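Local coordinates for protein salicylate carboxymethyltransferase (Clarkia breweri, PDB 1M6E) that transfers a methyl group from S-adenosyl-L-methionine to the carboxyl group of salicylate, giving the volatile ester methyl salicylate, at residues 91-97 / 120-126; 54-58 / 69-74; 44-50 / 86-90; 40-44 / 77-81. All blocks are in the same frame, centred on the assembly; numbering follows the deposited sequence.

Contact 1: 91-97 / 120-126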
loop_
_atom_site.group_PDB
_atom_site.type_symbol
_atom_site.label_atom_id
_atom_site.label_comp_id
_atom_site.label_asym_id
_atom_site.label_seq_id
_atom_site.Cartn_x
_atom_site.Cartn_y
_atom_site.Cartn_z
ATOM N N GLU A 91 -9.168 -0.751 -19.409
ATOM C CA GLU A 91 -7.988 -0.576 -18.563
ATOM C C GLU A 91 -8.381 -1.295 -17.280
ATOM O O GLU A 91 -9.518 -1.155 -16.813
ATOM C CB GLU A 91 -7.732 0.896 -18.260
ATOM C CG GLU A 91 -7.082 1.635 -19.394
ATOM C CD GLU A 91 -6.931 3.121 -19.119
ATOM O OE1 GLU A 91 -7.966 3.789 -18.884
ATOM O OE2 GLU A 91 -5.778 3.617 -19.150
ATOM N N TYR A 92 -7.481 -2.082 -16.708
ATOM C CA TYR A 92 -7.862 -2.777 -15.493
ATOM C C TYR A 92 -7.445 -1.986 -14.283
ATOM O O TYR A 92 -6.304 -1.509 -14.212
ATOM C CB TYR A 92 -7.246 -4.164 -15.459
ATOM C CG TYR A 92 -7.655 -4.981 -16.638
ATOM C CD1 TYR A 92 -7.039 -4.809 -17.884
ATOM C CD2 TYR A 92 -8.704 -5.893 -16.533
ATOM C CE1 TYR A 92 -7.462 -5.532 -19.003
ATOM C CE2 TYR A 92 -9.136 -6.620 -17.639
ATOM C CZ TYR A 92 -8.514 -6.436 -18.868
ATOM O OH TYR A 92 -8.966 -7.163 -19.941
ATOM N N GLN A 93 -8.379 -1.804 -13.352
ATOM C CA GLN A 93 -8.060 -1.071 -12.139
ATOM C C GLN A 93 -8.266 -1.940 -10.930
ATOM O O GLN A 93 -9.388 -2.165 -10.486
ATOM C CB GLN A 93 -8.893 0.165 -12.008
ATOM C CG GLN A 93 -8.519 0.947 -10.812
ATOM C CD GLN A 93 -9.180 2.270 -10.861
ATOM O OE1 GLN A 93 -10.378 2.342 -11.153
ATOM N NE2 GLN A 93 -8.425 3.343 -10.587
ATOM N N ILE A 94 -7.145 -2.399 -10.392
ATOM C CA ILE A 94 -7.118 -3.310 -9.273
ATOM C C ILE A 94 -7.005 -2.744 -7.868
ATOM O O ILE A 94 -6.253 -1.810 -7.595
ATOM C CB ILE A 94 -6.000 -4.287 -9.482
ATOM C CG1 ILE A 94 -6.158 -4.920 -10.851
ATOM C CG2 ILE A 94 -6.000 -5.311 -8.373
ATOM C CD1 ILE A 94 -5.096 -5.952 -11.114
ATOM N N PHE A 95 -7.762 -3.356 -6.973
ATOM C CA PHE A 95 -7.778 -2.959 -5.581
ATOM C C PHE A 95 -7.484 -4.131 -4.664
ATOM O O PHE A 95 -8.335 -5.016 -4.530
ATOM C CB PHE A 95 -9.142 -2.367 -5.254
ATOM C CG PHE A 95 -9.358 -1.024 -5.860
ATOM C CD1 PHE A 95 -10.134 -0.873 -6.990
ATOM C CD2 PHE A 95 -8.698 0.089 -5.345
ATOM C CE1 PHE A 95 -10.244 0.376 -7.607
ATOM C CE2 PHE A 95 -8.798 1.326 -5.947
ATOM C CZ PHE A 95 -9.568 1.473 -7.079
ATOM N N LEU A 96 -6.293 -4.137 -4.051
ATOM C CA LEU A 96 -5.878 -5.198 -3.124
ATOM C C LEU A 96 -6.153 -4.684 -1.723
ATOM O O LEU A 96 -5.539 -3.705 -1.272
ATOM C CB LEU A 96 -4.397 -5.496 -3.247
ATOM C CG LEU A 96 -3.875 -5.815 -4.639
ATOM C CD1 LEU A 96 -2.399 -6.024 -4.549
ATOM C CD2 LEU A 96 -4.588 -7.021 -5.230
ATOM N N ASN A 97 -7.094 -5.347 -1.049
ATOM C CA ASN A 97 -7.511 -4.967 0.287
ATOM C C ASN A 97 -7.180 -5.906 1.419
ATOM O O ASN A 97 -7.323 -7.133 1.341
ATOM C CB ASN A 97 -9.017 -4.717 0.338
ATOM C CG ASN A 97 -9.572 -4.786 1.768
ATOM O OD1 ASN A 97 -10.016 -5.844 2.254
ATOM N ND2 ASN A 97 -9.527 -3.658 2.450
ATOM N N VAL A 120 -2.487 -3.073 -19.275
ATOM C CA VAL A 120 -2.178 -1.982 -18.357
ATOM C C VAL A 120 -3.054 -2.184 -17.115
ATOM O O VAL A 120 -4.287 -2.082 -17.166
ATOM C CB VAL A 120 -2.385 -0.564 -19.012
ATOM C CG1 VAL A 120 -3.790 -0.030 -18.752
ATOM C CG2 VAL A 120 -1.313 0.418 -18.494
ATOM N N CYS A 121 -2.405 -2.526 -16.007
ATOM C CA CYS A 121 -3.120 -2.750 -14.767
ATOM C C CYS A 121 -2.653 -1.839 -13.655
ATOM O O CYS A 121 -1.589 -2.003 -13.068
ATOM C CB CYS A 121 -2.975 -4.195 -14.319
ATOM S SG CYS A 121 -3.069 -5.340 -15.674
ATOM N N PHE A 122 -3.473 -0.863 -13.358
ATOM C CA PHE A 122 -3.135 0.032 -12.303
ATOM C C PHE A 122 -3.458 -0.609 -10.941
ATOM O O PHE A 122 -4.629 -0.758 -10.569
ATOM C CB PHE A 122 -3.902 1.303 -12.576
ATOM C CG PHE A 122 -3.672 1.814 -13.959
ATOM C CD1 PHE A 122 -4.684 1.858 -14.877
ATOM C CD2 PHE A 122 -2.426 2.274 -14.330
ATOM C CE1 PHE A 122 -4.458 2.361 -16.133
ATOM C CE2 PHE A 122 -2.188 2.776 -15.579
ATOM C CZ PHE A 122 -3.211 2.821 -16.480
ATOM N N ILE A 123 -2.421 -1.007 -10.206
ATOM C CA ILE A 123 -2.661 -1.629 -8.910
ATOM C C ILE A 123 -2.718 -0.655 -7.758
ATOM O O ILE A 123 -1.927 0.281 -7.682
ATOM C CB ILE A 123 -1.627 -2.699 -8.581
ATOM C CG1 ILE A 123 -1.826 -3.884 -9.523
ATOM C CG2 ILE A 123 -1.787 -3.139 -7.123
ATOM C CD1 ILE A 123 -0.848 -4.979 -9.353
ATOM N N ASN A 124 -3.672 -0.893 -6.865
ATOM C CA ASN A 124 -3.888 -0.051 -5.708
ATOM C C ASN A 124 -4.124 -0.902 -4.471
ATOM O O ASN A 124 -4.950 -1.820 -4.504
ATOM C CB ASN A 124 -5.119 0.849 -5.920
ATOM C CG ASN A 124 -5.043 1.674 -7.198
ATOM O OD1 ASN A 124 -4.131 2.474 -7.382
ATOM N ND2 ASN A 124 -6.010 1.485 -8.084
ATOM N N GLY A 125 -3.397 -0.599 -3.391
ATOM C CA GLY A 125 -3.585 -1.283 -2.111
ATOM C C GLY A 125 -4.581 -0.464 -1.270
ATOM O O GLY A 125 -4.408 0.725 -1.128
ATOM N N VAL A 126 -5.631 -1.084 -0.745
ATOM C CA VAL A 126 -6.661 -0.392 0.049
ATOM C C VAL A 126 -6.670 -0.902 1.491
ATOM O O VAL A 126 -7.359 -1.869 1.798
ATOM C CB VAL A 126 -8.037 -0.705 -0.508
ATOM C CG1 VAL A 126 -9.078 -0.116 0.370
ATOM C CG2 VAL A 126 -8.142 -0.232 -1.918
#

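Contact 2: 54-58 / 69-74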
loop_
_atom_site.group_PDB
_atom_site.type_symbol
_atom_site.label_atom_id
_atom_site.label_comp_id
_atom_site.label_asym_id
_atom_site.label_seq_id
_atom_site.Cartn_x
_atom_site.Cartn_y
_atom_site.Cartn_z
ATOM N N ALA A 54 -13.022 -2.812 -13.076
ATOM C CA ALA A 54 -12.409 -2.585 -11.773
ATOM C C ALA A 54 -12.556 -3.752 -10.807
ATOM O O ALA A 54 -13.467 -3.799 -9.998
ATOM C CB ALA A 54 -12.986 -1.321 -11.158
ATOM N N ILE A 55 -11.636 -4.694 -10.901
ATOM C CA ILE A 55 -11.622 -5.863 -10.050
ATOM C C ILE A 55 -10.991 -5.485 -8.718
ATOM O O ILE A 55 -10.105 -4.630 -8.682
ATOM C CB ILE A 55 -10.780 -6.948 -10.704
ATOM C CG1 ILE A 55 -11.250 -7.139 -12.144
ATOM C CG2 ILE A 55 -10.864 -8.239 -9.907
ATOM C CD1 ILE A 55 -10.557 -8.276 -12.882
ATOM N N ALA A 56 -11.425 -6.131 -7.637
ATOM C CA ALA A 56 -10.896 -5.839 -6.304
ATOM C C ALA A 56 -10.818 -7.056 -5.408
ATOM O O ALA A 56 -11.858 -7.608 -5.067
ATOM C CB ALA A 56 -11.778 -4.805 -5.634
ATOM N N ASP A 57 -9.619 -7.473 -5.000
ATOM C CA ASP A 57 -9.488 -8.642 -4.115
ATOM C C ASP A 57 -9.654 -8.214 -2.651
ATOM O O ASP A 57 -8.996 -7.308 -2.179
ATOM C CB ASP A 57 -8.133 -9.353 -4.301
ATOM C CG ASP A 57 -8.149 -10.842 -3.800
ATOM O OD1 ASP A 57 -8.434 -11.115 -2.598
ATOM O OD2 ASP A 57 -7.867 -11.751 -4.625
ATOM N N LEU A 58 -10.554 -8.861 -1.934
ATOM C CA LEU A 58 -10.800 -8.517 -0.552
ATOM C C LEU A 58 -10.200 -9.574 0.363
ATOM O O LEU A 58 -10.566 -10.756 0.294
ATOM C CB LEU A 58 -12.310 -8.377 -0.331
ATOM C CG LEU A 58 -12.878 -6.946 -0.295
ATOM C CD1 LEU A 58 -12.038 -5.966 -1.093
ATOM C CD2 LEU A 58 -14.276 -6.969 -0.829
ATOM N N ALA A 69 -5.632 -14.425 -8.407
ATOM C CA ALA A 69 -6.939 -14.450 -9.040
ATOM C C ALA A 69 -7.267 -13.227 -9.885
ATOM O O ALA A 69 -7.920 -13.329 -10.927
ATOM C CB ALA A 69 -7.976 -14.645 -8.019
ATOM N N VAL A 70 -6.811 -12.067 -9.443
ATOM C CA VAL A 70 -7.078 -10.844 -10.170
ATOM C C VAL A 70 -6.242 -10.857 -11.437
ATOM O O VAL A 70 -6.235 -9.914 -12.213
ATOM C CB VAL A 70 -6.705 -9.633 -9.300
ATOM C CG1 VAL A 70 -7.316 -8.373 -9.871
ATOM C CG2 VAL A 70 -7.190 -9.858 -7.869
ATOM N N THR A 71 -5.553 -11.962 -11.647
ATOM C CA THR A 71 -4.652 -12.123 -12.776
ATOM C C THR A 71 -5.133 -13.233 -13.683
ATOM O O THR A 71 -4.469 -13.618 -14.624
ATOM C CB THR A 71 -3.233 -12.490 -12.255
ATOM O OG1 THR A 71 -2.241 -11.844 -13.041
ATOM C CG2 THR A 71 -2.990 -13.984 -12.323
ATOM N N GLU A 72 -6.293 -13.770 -13.378
ATOM C CA GLU A 72 -6.819 -14.853 -14.159
ATOM C C GLU A 72 -8.210 -14.411 -14.508
ATOM O O GLU A 72 -9.070 -15.222 -14.841
ATOM C CB GLU A 72 -6.866 -16.099 -13.308
ATOM C CG GLU A 72 -6.926 -17.354 -14.132
ATOM C CD GLU A 72 -5.583 -17.713 -14.744
ATOM O OE1 GLU A 72 -4.743 -16.797 -14.923
ATOM O OE2 GLU A 72 -5.383 -18.916 -15.052
ATOM N N LEU A 73 -8.425 -13.105 -14.370
ATOM C CA LEU A 73 -9.698 -12.470 -14.680
ATOM C C LEU A 73 -9.348 -11.540 -15.794
ATOM O O LEU A 73 -10.024 -11.495 -16.806
ATOM C CB LEU A 73 -10.235 -11.648 -13.505
ATOM C CG LEU A 73 -10.740 -12.385 -12.259
ATOM C CD1 LEU A 73 -11.490 -11.395 -11.390
ATOM C CD2 LEU A 73 -11.663 -13.547 -12.632
ATOM N N ILE A 74 -8.274 -10.786 -15.592
ATOM C CA ILE A 74 -7.804 -9.861 -16.605
ATOM C C ILE A 74 -7.384 -10.753 -17.757
ATOM O O ILE A 74 -7.427 -10.356 -18.921
ATOM C CB ILE A 74 -6.632 -9.025 -16.076
ATOM C CG1 ILE A 74 -7.143 -8.173 -14.908
ATOM C CG2 ILE A 74 -6.036 -8.165 -17.201
ATOM C CD1 ILE A 74 -6.099 -7.336 -14.236
#

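Contact 3: 44-50 / 86-90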
loop_
_atom_site.group_PDB
_atom_site.type_symbol
_atom_site.label_atom_id
_atom_site.label_comp_id
_atom_site.label_asym_id
_atom_site.label_seq_id
_atom_site.Cartn_x
_atom_site.Cartn_y
_atom_site.Cartn_z
ATOM N N TYR A 44 -18.765 -9.431 -18.556
ATOM C CA TYR A 44 -18.159 -8.803 -19.717
ATOM C C TYR A 44 -19.165 -8.801 -20.867
ATOM O O TYR A 44 -19.292 -7.794 -21.579
ATOM C CB TYR A 44 -16.900 -9.549 -20.131
ATOM C CG TYR A 44 -16.049 -8.739 -21.073
ATOM C CD1 TYR A 44 -15.895 -7.358 -20.891
ATOM C CD2 TYR A 44 -15.391 -9.343 -22.144
ATOM C CE1 TYR A 44 -15.110 -6.598 -21.755
ATOM C CE2 TYR A 44 -14.607 -8.603 -23.008
ATOM C CZ TYR A 44 -14.471 -7.232 -22.812
ATOM O OH TYR A 44 -13.721 -6.504 -23.697
ATOM N N SER A 45 -19.874 -9.926 -21.035
ATOM C CA SER A 45 -20.913 -10.078 -22.070
ATOM C C SER A 45 -21.851 -8.870 -22.134
ATOM O O SER A 45 -22.759 -8.738 -21.310
ATOM C CB SER A 45 -21.776 -11.319 -21.803
ATOM O OG SER A 45 -21.164 -12.514 -22.241
ATOM N N GLY A 46 -21.645 -8.001 -23.115
ATOM C CA GLY A 46 -22.504 -6.847 -23.232
ATOM C C GLY A 46 -22.079 -5.803 -22.238
ATOM O O GLY A 46 -21.858 -6.091 -21.055
ATOM N N ASP A 47 -22.006 -4.573 -22.728
ATOM C CA ASP A 47 -21.550 -3.441 -21.936
ATOM C C ASP A 47 -22.251 -2.980 -20.655
ATOM O O ASP A 47 -23.475 -2.835 -20.561
ATOM C CB ASP A 47 -21.348 -2.228 -22.854
ATOM C CG ASP A 47 -22.616 -1.822 -23.580
ATOM O OD1 ASP A 47 -23.307 -2.711 -24.126
ATOM O OD2 ASP A 47 -22.914 -0.607 -23.618
ATOM N N THR A 48 -21.372 -2.771 -19.684
ATOM C CA THR A 48 -21.580 -2.271 -18.331
ATOM C C THR A 48 -20.096 -2.069 -18.086
ATOM O O THR A 48 -19.652 -1.060 -17.543
ATOM C CB THR A 48 -22.157 -3.306 -17.335
ATOM O OG1 THR A 48 -21.490 -4.566 -17.463
ATOM C CG2 THR A 48 -23.614 -3.463 -17.580
ATOM N N VAL A 49 -19.326 -3.039 -18.553
ATOM C CA VAL A 49 -17.897 -2.942 -18.452
ATOM C C VAL A 49 -17.456 -2.452 -19.817
ATOM O O VAL A 49 -17.281 -3.219 -20.773
ATOM C CB VAL A 49 -17.244 -4.280 -18.110
ATOM C CG1 VAL A 49 -15.739 -4.151 -18.227
ATOM C CG2 VAL A 49 -17.625 -4.684 -16.686
ATOM N N THR A 50 -17.316 -1.138 -19.888
ATOM C CA THR A 50 -16.911 -0.474 -21.098
ATOM C C THR A 50 -15.410 -0.252 -21.117
ATOM O O THR A 50 -14.631 -1.193 -21.238
ATOM C CB THR A 50 -17.619 0.872 -21.217
ATOM O OG1 THR A 50 -19.028 0.660 -21.106
ATOM C CG2 THR A 50 -17.309 1.529 -22.556
ATOM N N ARG A 86 -15.822 -6.934 -28.050
ATOM C CA ARG A 86 -15.340 -5.569 -28.270
ATOM C C ARG A 86 -13.990 -5.577 -29.069
ATOM O O ARG A 86 -13.375 -6.633 -29.246
ATOM C CB ARG A 86 -15.218 -4.831 -26.925
ATOM C CG ARG A 86 -15.356 -5.709 -25.681
ATOM C CD ARG A 86 -16.308 -5.107 -24.654
ATOM N NE ARG A 86 -17.702 -5.269 -25.050
ATOM C CZ ARG A 86 -18.735 -4.725 -24.413
ATOM N NH1 ARG A 86 -18.533 -3.972 -23.336
ATOM N NH2 ARG A 86 -19.971 -4.937 -24.853
ATOM N N GLU A 87 -13.548 -4.416 -29.566
ATOM C CA GLU A 87 -12.300 -4.306 -30.357
ATOM C C GLU A 87 -11.050 -3.888 -29.545
ATOM O O GLU A 87 -9.910 -4.141 -29.955
ATOM C CB GLU A 87 -12.494 -3.301 -31.507
ATOM C CG GLU A 87 -12.367 -1.820 -31.095
ATOM C CD GLU A 87 -13.491 -1.333 -30.175
ATOM O OE1 GLU A 87 -14.594 -1.026 -30.677
ATOM O OE2 GLU A 87 -13.275 -1.257 -28.945
ATOM N N ASN A 88 -11.287 -3.226 -28.412
ATOM C CA ASN A 88 -10.242 -2.752 -27.493
ATOM C C ASN A 88 -10.490 -3.343 -26.100
ATOM O O ASN A 88 -11.630 -3.683 -25.759
ATOM C CB ASN A 88 -10.280 -1.228 -27.392
ATOM C CG ASN A 88 -9.284 -0.557 -28.295
ATOM O OD1 ASN A 88 -8.087 -0.552 -28.014
ATOM N ND2 ASN A 88 -9.767 0.016 -29.387
ATOM N N SER A 89 -9.431 -3.447 -25.299
ATOM C CA SER A 89 -9.538 -3.996 -23.957
ATOM C C SER A 89 -9.799 -2.842 -23.051
ATOM O O SER A 89 -9.568 -1.705 -23.421
ATOM C CB SER A 89 -8.235 -4.653 -23.552
ATOM O OG SER A 89 -7.677 -5.364 -24.647
ATOM N N PRO A 90 -10.335 -3.102 -21.864
ATOM C CA PRO A 90 -10.561 -1.942 -21.004
ATOM C C PRO A 90 -9.268 -1.788 -20.237
ATOM O O PRO A 90 -8.352 -2.600 -20.423
ATOM C CB PRO A 90 -11.701 -2.406 -20.102
ATOM C CG PRO A 90 -11.394 -3.861 -19.912
ATOM C CD PRO A 90 -11.012 -4.296 -21.333
#

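Contact 4: 40-44 / 77-81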
loop_
_atom_site.group_PDB
_atom_site.type_symbol
_atom_site.label_atom_id
_atom_site.label_comp_id
_atom_site.label_asym_id
_atom_site.label_seq_id
_atom_site.Cartn_x
_atom_site.Cartn_y
_atom_site.Cartn_z
ATOM N N ILE A 40 -17.119 -13.625 -14.851
ATOM C CA ILE A 40 -16.664 -12.502 -15.642
ATOM C C ILE A 40 -17.091 -12.560 -17.060
ATOM O O ILE A 40 -17.080 -11.544 -17.763
ATOM C CB ILE A 40 -15.165 -12.306 -15.633
ATOM C CG1 ILE A 40 -14.629 -12.407 -14.215
ATOM C CG2 ILE A 40 -14.856 -10.869 -16.089
ATOM C CD1 ILE A 40 -13.503 -11.414 -13.935
ATOM N N THR A 41 -17.457 -13.746 -17.512
ATOM C CA THR A 41 -17.943 -13.837 -18.884
ATOM C C THR A 41 -19.302 -13.120 -18.869
ATOM O O THR A 41 -19.550 -12.172 -19.617
ATOM C CB THR A 41 -18.134 -15.275 -19.284
ATOM O OG1 THR A 41 -16.904 -15.980 -19.064
ATOM C CG2 THR A 41 -18.563 -15.356 -20.744
ATOM N N ALA A 42 -20.159 -13.585 -17.977
ATOM C CA ALA A 42 -21.463 -13.011 -17.774
ATOM C C ALA A 42 -21.376 -11.476 -17.683
ATOM O O ALA A 42 -22.115 -10.765 -18.358
ATOM C CB ALA A 42 -22.048 -13.584 -16.496
ATOM N N LEU A 43 -20.467 -10.974 -16.852
ATOM C CA LEU A 43 -20.277 -9.536 -16.641
ATOM C C LEU A 43 -19.671 -8.777 -17.835
ATOM O O LEU A 43 -20.009 -7.617 -18.100
ATOM C CB LEU A 43 -19.419 -9.343 -15.379
ATOM C CG LEU A 43 -19.024 -7.963 -14.834
ATOM C CD1 LEU A 43 -17.568 -7.723 -15.162
ATOM C CD2 LEU A 43 -19.941 -6.842 -15.370
ATOM N N TYR A 44 -18.765 -9.431 -18.556
ATOM C CA TYR A 44 -18.159 -8.803 -19.717
ATOM C C TYR A 44 -19.165 -8.801 -20.867
ATOM O O TYR A 44 -19.292 -7.794 -21.579
ATOM C CB TYR A 44 -16.900 -9.549 -20.131
ATOM C CG TYR A 44 -16.049 -8.739 -21.073
ATOM C CD1 TYR A 44 -15.895 -7.358 -20.891
ATOM C CD2 TYR A 44 -15.391 -9.343 -22.144
ATOM C CE1 TYR A 44 -15.110 -6.598 -21.755
ATOM C CE2 TYR A 44 -14.607 -8.603 -23.008
ATOM C CZ TYR A 44 -14.471 -7.232 -22.812
ATOM O OH TYR A 44 -13.721 -6.504 -23.697
ATOM N N VAL A 77 -10.803 -12.017 -19.489
ATOM C CA VAL A 77 -11.434 -10.868 -20.146
ATOM C C VAL A 77 -10.704 -10.558 -21.427
ATOM O O VAL A 77 -11.326 -10.354 -22.459
ATOM C CB VAL A 77 -11.425 -9.592 -19.264
ATOM C CG1 VAL A 77 -11.932 -8.370 -20.070
ATOM C CG2 VAL A 77 -12.290 -9.815 -18.032
ATOM N N GLU A 78 -9.384 -10.515 -21.374
ATOM C CA GLU A 78 -8.644 -10.236 -22.582
ATOM C C GLU A 78 -8.982 -11.283 -23.659
ATOM O O GLU A 78 -9.220 -10.938 -24.821
ATOM C CB GLU A 78 -7.156 -10.208 -22.269
ATOM C CG GLU A 78 -6.782 -8.966 -21.542
ATOM C CD GLU A 78 -7.083 -7.720 -22.365
ATOM O OE1 GLU A 78 -6.285 -7.398 -23.284
ATOM O OE2 GLU A 78 -8.124 -7.069 -22.102
ATOM N N GLU A 79 -9.041 -12.553 -23.261
ATOM C CA GLU A 79 -9.336 -13.636 -24.199
ATOM C C GLU A 79 -10.732 -13.547 -24.820
ATOM O O GLU A 79 -11.003 -14.183 -25.818
ATOM C CB GLU A 79 -9.124 -14.990 -23.506
ATOM C CG GLU A 79 -9.386 -16.216 -24.370
ATOM C CD GLU A 79 -8.731 -17.474 -23.792
ATOM O OE1 GLU A 79 -9.116 -18.612 -24.173
ATOM O OE2 GLU A 79 -7.812 -17.313 -22.955
ATOM N N LEU A 80 -11.615 -12.769 -24.215
ATOM C CA LEU A 80 -12.955 -12.577 -24.752
ATOM C C LEU A 80 -12.891 -11.403 -25.736
ATOM O O LEU A 80 -13.254 -11.526 -26.894
ATOM C CB LEU A 80 -13.941 -12.217 -23.647
ATOM C CG LEU A 80 -14.400 -13.299 -22.700
ATOM C CD1 LEU A 80 -15.075 -12.663 -21.481
ATOM C CD2 LEU A 80 -15.359 -14.197 -23.434
ATOM N N ARG A 81 -12.418 -10.258 -25.263
ATOM C CA ARG A 81 -12.329 -9.068 -26.090
ATOM C C ARG A 81 -11.671 -9.332 -27.446
ATOM O O ARG A 81 -11.873 -8.577 -28.399
ATOM C CB ARG A 81 -11.607 -7.964 -25.292
ATOM C CG ARG A 81 -11.116 -6.785 -26.091
ATOM C CD ARG A 81 -9.662 -6.997 -26.403
ATOM N NE ARG A 81 -9.255 -6.298 -27.604
ATOM C CZ ARG A 81 -7.990 -6.051 -27.910
ATOM N NH1 ARG A 81 -7.027 -6.450 -27.085
ATOM N NH2 ARG A 81 -7.689 -5.416 -29.039
#

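Contact 1: 91-97 / 120-126
Asn-97 turns its CG opposite the backbone N (chi1 161°), and this carries ND2 to within 2.9 Å of Val-126 O. The N-H approaches with a moderate bend, and the acceptor is tilted from the Asn-97 amide plane. ND2 also donates to Gly-128 O. Asn-124 keeps its CG beside the backbone N (chi1 -55°). Its amide then runs alongside the Phe-95 ring, with Asn-124 ND2 3.5 Å from Phe-95 CE2. The same ND2 adds a weak bond to Ile-94 O, which already accepts from Asn-124 N at 2.8 Å.

The two strands are parallel neighbours, with Tyr-92 beside Cys-121 and Asn-97 beside Val-126. Backbone bonds run both ways between them, among them Leu-96 N to Asn-124 O at 2.7 Å. On one face Ile-94 and Ile-123 lie side by side, and Leu-96 CD1 meets Ile-123 CG2 at 3.9 Å. Helix 74-82 packs there on Tyr-92, Ile-94 and Cys-121. On the other face Phe-95 CD2 meets Val-126 CG2 at 3.5 Å. At the start of the strand Glu-91 OE2 approaches the edge of the Phe-122 ring; OE2 also forms a salt bridge with Arg-133 of the second subunit.

The strands belong to a beta-alpha-beta unit of the Rossmann-type fold. Asn-97 touches the bound S-adenosyl-L-homocysteine. Its two amide bonds to backbone carbonyls probably hold this pocket side chain in place.

Contact 2: 54-58 / 69-74
Ile-55 fills the middle of this contact with both of its branches. Its CG1 lies opposite the carbonyl carbon (chi1 -51°) and the chain is extended beyond it, which pushes CD1 toward residues 69-74. There Ile-55 CD1 meets Leu-73 CB at 3.4 Å. It also meets CG1 of Ile-74, the first residue of helix 74-82, at 4.0 Å. The other branch, Ile-55 CG2, touches Leu-73 CD1 at 3.5 Å. No hydrogen bond joins the two segments.

Val-70 comes from the opposite direction and slides past Ile-55. Its two methyls divide the work. Val-70 CG1 packs on Ile-55 CG2 at 3.6 Å, while Val-70 CG2 lies 3.7 Å from Asp-57 CB. Val-70 also touches Ile-94 of the next strand.

Residues 54-58 lie on strand 52-58, an inner strand of the Rossmann-type sheet. Directly after it come Gly-59, Cys-60 and Ser-61, which bind S-adenosyl-L-methionine. The chain then returns through 69-74 to cover one face of the strand on its way into helix 74-82. A backbone bond from Glu-72 N to Ala-69 O closes a turn there.

Asp-57 gives Val-70 the aliphatic base of its side chain. Its carboxylate has a polar partner elsewhere: OD2 is hydrogen-bonded to His-144 ND1 on strand 143-146. The side chain lies about 4 Å from the bound S-adenosyl-L-homocysteine at its nearest atoms.

Contact 3: 44-50 / 86-90
Arg-86 reaches across to Tyr-44 and into the bend of residues 44-50, and this is the closely packed part of the contact. Its chain bends at chi2 and chi3, and it runs past the Tyr-44 ring in the opposite direction. Arg-86 CD lies close to Tyr-44 CE1. The ring and guanidinium planes are 65° apart. Arg-86 CZ is 5.4 Å from the centroid of the Tyr-44 ring, so any cation-pi attraction is weak at most. Beyond the ring the guanidinium sits against backbone. Tyr-44 O stands over one face of the Arg-86 guanidinium, 4.2 Å above its plane. Val-49 O lies at the edge, 3.0 Å from Arg-86 NH1. Asp-47 N is also at the edge, but it and Arg-86 NH2 are both donors and do not bond.

The outer side is looser. Gly-46, Asp-47 and Thr-50 are exposed. Pro-90 CB touches the carbonyl oxygen Thr-50 O, at 3.4 Å. The Asp-47 side chain crosses that of Arg-86 at about a right angle and brings Asp-47 CB within 3.3 Å of Arg-86 NH1. Its charged end stays farther off, with Asp-47 OD1 4.1 Å from Arg-86 NH2. That is beyond a salt bridge, though the opposite charges probably attract.

Here two connections of the Rossmann-type domain meet. Residues 45-50 lead from helix 33-44 to strand 52-58, and residues 86-90 lead from helix 74-82 to strand 91-98. Helix 74-82 borders both, touching Tyr-44 through Val-77 and Leu-80 and Pro-90 through Glu-78.

Contact 4: 40-44 / 77-81
Tyr-44 is the large bump of this contact, and Val-77, Leu-80 and Arg-81 form the hollow that takes it. Val-77 CG1 sits over the centre of one face of the Tyr-44 ring, 3.8 Å from the centroid and 7° off the normal. This is a clear CH-pi contact. Leu-80 meets the ring at its edge, with Leu-80 CD1 3.4 Å from Tyr-44 CD2. The backbone of Arg-81 also lies at the edge, and its aliphatic CB borders the hydroxyl end. The guanidinium of Arg-81 leads away and bonds to Glu-87 O.

The fit also works the other way. Leu-80 pushes its CD1 into the groove beside Thr-41 and Tyr-44, with Leu-80 CD1 4.0 Å from Thr-41 CA. Val-77 fits between Ile-40 and Tyr-44. The side chains of Val-77 and Ile-40 cross at about a right angle, with Val-77 CG2 3.4 Å from Ile-40 CG2.

No hydrogen bond joins the segments. The axes of the two short segments come within 10.5 Å at a crossing angle of -46°, consistent with ridges-into-grooves packing. Leu-43 of one helix and Val-77 of the other both rest on Leu-53 of strand 52-58, as expected of neighbouring helices that cover one side of a Rossmann-type methyltransferase sheet.

Contacts 1 and 2 are buried and share a sheet, since strands 91-98 and 52-58 are neighbours joined by backbone bonds. Contact 1 is rich in hydrogen bonds and also faces the second subunit. Contact 2 packs a loop on the sheet through apolar groups. Both approach the cofactor. Contacts 3 and 4 are partly buried, lie away from the annotated sites and share Tyr-44. Contact 4 is apolar helix packing, while contact 3 sets a charged side chain against an exposed bend. Helix 74-82 ties them together: Ile-74 belongs to contact 2, Val-77 to contact 4, and Glu-78 bonds Tyr-92 of contact 1 and Ser-89 of contact 3.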